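Local atomic coordinates of peptidoglycan-N-acetylglucosamine deacetylase BC_1960 (Bacillus cereus, PDB entry 4L1G), a protein that uses a bound zinc ion to remove acetyl groups from N-acetylglucosamine residues of peptidoglycan, and also from soluble chitin substrates and N-acetylchitooligomers. Residues E154-L157 and N158-G162; N130-Y133 and S134-L138. One frame throughout, in Å; residues are numbered along the deposited sequence. Where two conformers were deposited one is given.

Contact 1 of 2, residues E154-L157 and N158-G162; sequences EEIL and NRLAG
I156 and L160 stand one helical turn apart and lie side by side, CG2 of I156 meeting CD1 of L160 at 4.1 Å. CG2 of I156 is anti to its backbone N (CG1 takes chi1 -68°), turning this methyl to the C-terminal side, where the leucine follows. The rest is mostly backbone. N158 N gives its hydrogen to E154 O at 2.8 Å, and R159 N does the same to E155 O at 3.1 Å. The bond from L160 N to I156 O is longer, whereas A161 N closes on L157 O at 2.7 Å. L160 N also leans weakly on L157 O, giving that carbonyl a second donor, and G162 N ends the run on N158 O at 2.9 Å. E155 O, on the solvent side, takes a further hydrogen from a water at 2.9 Å, which receives a weak bond from N158 ND2. Polar E155, N158 and R159 suit this wetter side. L157 faces I128 and A111, small A161 reaches I128, and apolar L160 packs on P115, V118 and K119; buried E154 has its OE2 satisfied by N130 ND2, while OE1 makes a long, weak ion pair with R266. G162 turns to a positive phi of 96°, which glycine tolerates. This is the C-terminal end of amphipathic helix 143-161, packed against strand 127-130 and helices 108-113 and 115-123 in the barrel of a polysaccharide deacetylase.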
loop_
_atom_site.group_PDB
_atom_site.type_symbol
_atom_site.label_atom_id
_atom_site.label_comp_id
_atom_site.label_asym_id
_atom_site.label_seq_id
_atom_site.Cartn_x
_atom_site.Cartn_y
_atom_site.Cartn_z
ATOM N N GLU A 154 12.817 -4.231 6.100
ATOM C CA GLU A 154 12.465 -5.635 5.944
ATOM C C GLU A 154 12.723 -6.411 7.235
ATOM O O GLU A 154 11.898 -7.225 7.654
ATOM C CB GLU A 154 13.254 -6.249 4.787
ATOM C CG GLU A 154 12.745 -7.605 4.322
ATOM C CD GLU A 154 11.635 -7.503 3.288
ATOM O OE1 GLU A 154 11.441 -8.482 2.541
ATOM O OE2 GLU A 154 10.957 -6.454 3.219
ATOM N N GLU A 155 13.869 -6.149 7.863
ATOM C CA GLU A 155 14.236 -6.812 9.112
ATOM C C GLU A 155 13.250 -6.490 10.225
ATOM O O GLU A 155 12.833 -7.372 10.973
ATOM C CB GLU A 155 15.645 -6.406 9.547
ATOM C CG GLU A 155 16.757 -6.956 8.673
ATOM C CD GLU A 155 18.120 -6.394 9.038
ATOM O OE1 GLU A 155 18.183 -5.479 9.890
ATOM O OE2 GLU A 155 19.130 -6.867 8.472
ATOM N N ILE A 156 12.887 -5.217 10.330
ATOM C CA ILE A 156 11.938 -4.765 11.339
ATOM C C ILE A 156 10.578 -5.435 11.161
ATOM O O ILE A 156 10.003 -5.959 12.116
ATOM C CB ILE A 156 11.772 -3.232 11.294
ATOM C CG1 ILE A 156 13.066 -2.547 11.747
ATOM C CG2 ILE A 156 10.599 -2.791 12.159
ATOM C CD1 ILE A 156 13.077 -1.047 11.539
ATOM N N LEU A 157 10.077 -5.425 9.930
ATOM C CA LEU A 157 8.765 -5.987 9.631
ATOM C C LEU A 157 8.752 -7.508 9.741
ATOM O O LEU A 157 7.756 -8.095 10.163
ATOM C CB LEU A 157 8.293 -5.543 8.243
ATOM C CG LEU A 157 8.085 -4.036 8.089
ATOM C CD1 LEU A 157 7.653 -3.684 6.675
ATOM C CD2 LEU A 157 7.077 -3.529 9.110
ATOM N N ASN A 158 9.856 -8.144 9.363
ATOM C CA ASN A 158 9.982 -9.591 9.493
ATOM C C ASN A 158 9.862 -10.026 10.947
ATOM O O ASN A 158 9.196 -11.012 11.263
ATOM C CB ASN A 158 11.312 -10.073 8.911
ATOM C CG ASN A 158 11.482 -11.575 9.010
ATOM O OD1 ASN A 158 10.559 -12.336 8.723
ATOM N ND2 ASN A 158 12.663 -12.012 9.433
ATOM N N ARG A 159 10.507 -9.272 11.829
ATOM C CA ARG A 159 10.508 -9.582 13.251
ATOM C C ARG A 159 9.121 -9.404 13.869
ATOM O O ARG A 159 8.717 -10.171 14.743
ATOM C CB ARG A 159 11.536 -8.708 13.976
ATOM C CG ARG A 159 11.680 -9.000 15.460
ATOM C CD ARG A 159 12.829 -8.208 16.065
ATOM N NE ARG A 159 12.735 -6.784 15.749
ATOM C CZ ARG A 159 12.027 -5.907 16.454
ATOM N NH1 ARG A 159 11.347 -6.307 17.521
ATOM N NH2 ARG A 159 11.998 -4.632 16.090
ATOM N N LEU A 160 8.391 -8.396 13.403
ATOM C CA LEU A 160 7.082 -8.077 13.961
ATOM C C LEU A 160 5.949 -8.874 13.318
ATOM O O LEU A 160 5.030 -9.319 14.004
ATOM C CB LEU A 160 6.799 -6.579 13.837
ATOM C CG LEU A 160 7.725 -5.652 14.623
ATOM C CD1 LEU A 160 7.395 -4.194 14.345
ATOM C CD2 LEU A 160 7.634 -5.953 16.109
ATOM N N ALA A 161 6.017 -9.055 12.002
ATOM C CA ALA A 161 4.926 -9.689 11.262
ATOM C C ALA A 161 5.109 -11.193 11.091
ATOM O O ALA A 161 4.138 -11.922 10.909
ATOM C CB ALA A 161 4.740 -9.021 9.905
ATOM N N GLY A 162 6.354 -11.654 11.140
ATOM C CA GLY A 162 6.635 -13.072 11.017
ATOM C C GLY A 162 7.002 -13.497 9.609
ATOM O O GLY A 162 7.143 -14.687 9.330
HETATM O O HOH W 1 14.467 -9.752 11.093
#

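Contact 2 of 2, residues N130-Y133 and S134-L138; sequences NHTY and SHPNL
H131 sets its imidazole obliquely across that of H135, the planes 60° apart, with NE2 of H131 3.7 Å from CD2 of H135 and near the plane of the H135 ring. In both histidines CG lies anti to the backbone N (chi1 -158° in H131), which swings the two rings to the same side of the loop. Both are zinc ligands, and D81 completes the protein part of the site. Between the two histidines T132 ties the turn together: its OG1 donates to H131 O at 2.5 Å and receives a weak bond from H135 N at 3.2 Å, while CD of P136 rests 3.5 Å from T132 OG1. The other branch, CG2, meets CD1 of L138 tip to tip at 4.0 Å, which suits a residue with both a polar and an apolar arm. N130 OD1 accepts from T132 N at 2.9 Å, an Asx turn that shapes the chain as it leaves the strand. P136 restricts the backbone just after H135, and the Y133 hydroxyl bonds E112 of helix 108-113. H131 ND1 has a weak bond to R169 O. The His-x-x-x-His spacing thus brings the H131 and H135 NE2 atoms within 3.7 Å as ligands of one metal, and T132 OG1, joining the two backbones, probably steadies the loop.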
loop_
_atom_site.group_PDB
_atom_site.type_symbol
_atom_site.label_atom_id
_atom_site.label_comp_id
_atom_site.label_asym_id
_atom_site.label_seq_id
_atom_site.Cartn_x
_atom_site.Cartn_y
_atom_site.Cartn_z
ATOM N N ASN A 130 6.595 -3.092 2.276
ATOM C CA ASN A 130 7.753 -2.295 2.672
ATOM C C ASN A 130 7.694 -0.896 2.055
ATOM O O ASN A 130 7.702 -0.752 0.837
ATOM C CB ASN A 130 9.036 -3.023 2.242
ATOM C CG ASN A 130 10.302 -2.387 2.801
ATOM O OD1 ASN A 130 10.395 -1.171 2.959
ATOM N ND2 ASN A 130 11.294 -3.222 3.090
ATOM N N HIS A 131 7.653 0.133 2.896
ATOM C CA HIS A 131 7.546 1.510 2.413
ATOM C C HIS A 131 8.801 2.337 2.711
ATOM O O HIS A 131 8.731 3.564 2.811
ATOM C CB HIS A 131 6.316 2.183 3.029
ATOM C CG HIS A 131 5.807 3.354 2.247
ATOM N ND1 HIS A 131 5.624 3.315 0.881
ATOM C CD2 HIS A 131 5.430 4.594 2.641
ATOM C CE1 HIS A 131 5.162 4.481 0.467
ATOM N NE2 HIS A 131 5.037 5.276 1.514
ATOM N N THR A 132 9.941 1.653 2.816
ATOM C CA THR A 132 11.218 2.217 3.285
ATOM C C THR A 132 11.189 2.578 4.767
ATOM O O THR A 132 10.151 2.488 5.423
ATOM C CB THR A 132 11.721 3.452 2.480
ATOM O OG1 THR A 132 11.027 4.630 2.913
ATOM C CG2 THR A 132 11.550 3.253 0.978
ATOM N N TYR A 133 12.344 2.988 5.283
ATOM C CA TYR A 133 12.496 3.265 6.705
ATOM C C TYR A 133 12.053 4.670 7.097
ATOM O O TYR A 133 11.225 4.833 7.991
ATOM C CB TYR A 133 13.943 3.028 7.147
ATOM C CG TYR A 133 14.165 3.267 8.621
ATOM C CD1 TYR A 133 13.792 2.316 9.562
ATOM C CD2 TYR A 133 14.743 4.448 9.076
ATOM C CE1 TYR A 133 13.989 2.532 10.915
ATOM C CE2 TYR A 133 14.945 4.672 10.427
ATOM C CZ TYR A 133 14.565 3.710 11.339
ATOM O OH TYR A 133 14.761 3.926 12.684
ATOM N N SER A 134 12.604 5.683 6.438
ATOM C CA SER A 134 12.332 7.065 6.830
ATOM C C SER A 134 11.724 7.911 5.713
ATOM O O SER A 134 11.826 9.139 5.733
ATOM C CB SER A 134 13.602 7.733 7.369
ATOM O OG SER A 134 14.644 7.693 6.411
ATOM N N HIS A 135 11.099 7.247 4.745
ATOM C CA HIS A 135 10.369 7.925 3.675
ATOM C C HIS A 135 11.194 8.956 2.887
ATOM O O HIS A 135 10.760 10.097 2.725
ATOM C CB HIS A 135 9.126 8.606 4.264
ATOM C CG HIS A 135 8.026 8.836 3.275
ATOM N ND1 HIS A 135 7.896 10.009 2.564
ATOM C CD2 HIS A 135 6.992 8.049 2.894
ATOM C CE1 HIS A 135 6.836 9.932 1.780
ATOM N NE2 HIS A 135 6.269 8.753 1.961
ATOM N N PRO A 136 12.383 8.570 2.391
ATOM C CA PRO A 136 13.104 9.562 1.594
ATOM C C PRO A 136 12.710 9.475 0.125
ATOM O O PRO A 136 12.121 8.477 -0.294
ATOM C CB PRO A 136 14.557 9.127 1.756
ATOM C CG PRO A 136 14.466 7.641 1.840
ATOM C CD PRO A 136 13.171 7.333 2.560
ATOM N N ASN A 137 13.028 10.512 -0.644
ATOM C CA ASN A 137 12.845 10.480 -2.088
ATOM C C ASN A 137 13.938 9.618 -2.701
ATOM O O ASN A 137 15.076 10.064 -2.846
ATOM C CB ASN A 137 12.903 11.898 -2.660
ATOM C CG ASN A 137 12.585 11.954 -4.147
ATOM O OD1 ASN A 137 12.653 10.949 -4.853
ATOM N ND2 ASN A 137 12.248 13.144 -4.630
ATOM N N LEU A 138 13.584 8.389 -3.067
ATOM C CA LEU A 138 14.556 7.415 -3.557
ATOM C C LEU A 138 15.280 7.851 -4.829
ATOM O O LEU A 138 16.376 7.369 -5.121
ATOM C CB LEU A 138 13.892 6.054 -3.769
ATOM C CG LEU A 138 13.437 5.367 -2.482
ATOM C CD1 LEU A 138 12.823 4.009 -2.785
ATOM C CD2 LEU A 138 14.603 5.238 -1.507
#

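In the fold
Contact 2 comes first along the chain, in the loop between strand 127-130 and helix 143-161; contact 1 is the far end of that helix, which runs back beside the strand. Their centres are about 16 Å apart, yet they touch: the CD1 methyl of I156 packs on the Y133 ring, and the L157 CD1 methyl comes near the N130 backbone. Both are partly buried, but contact 1 has an apolar flank turned inward and a polar flank in solvent, whereas none of the touching residues of contact 2 is fully exposed. Regular backbone bonds dominate the helix; in the loop side-chain atoms of N130 and T132 take a share of the bonding, and two histidines serve the metal.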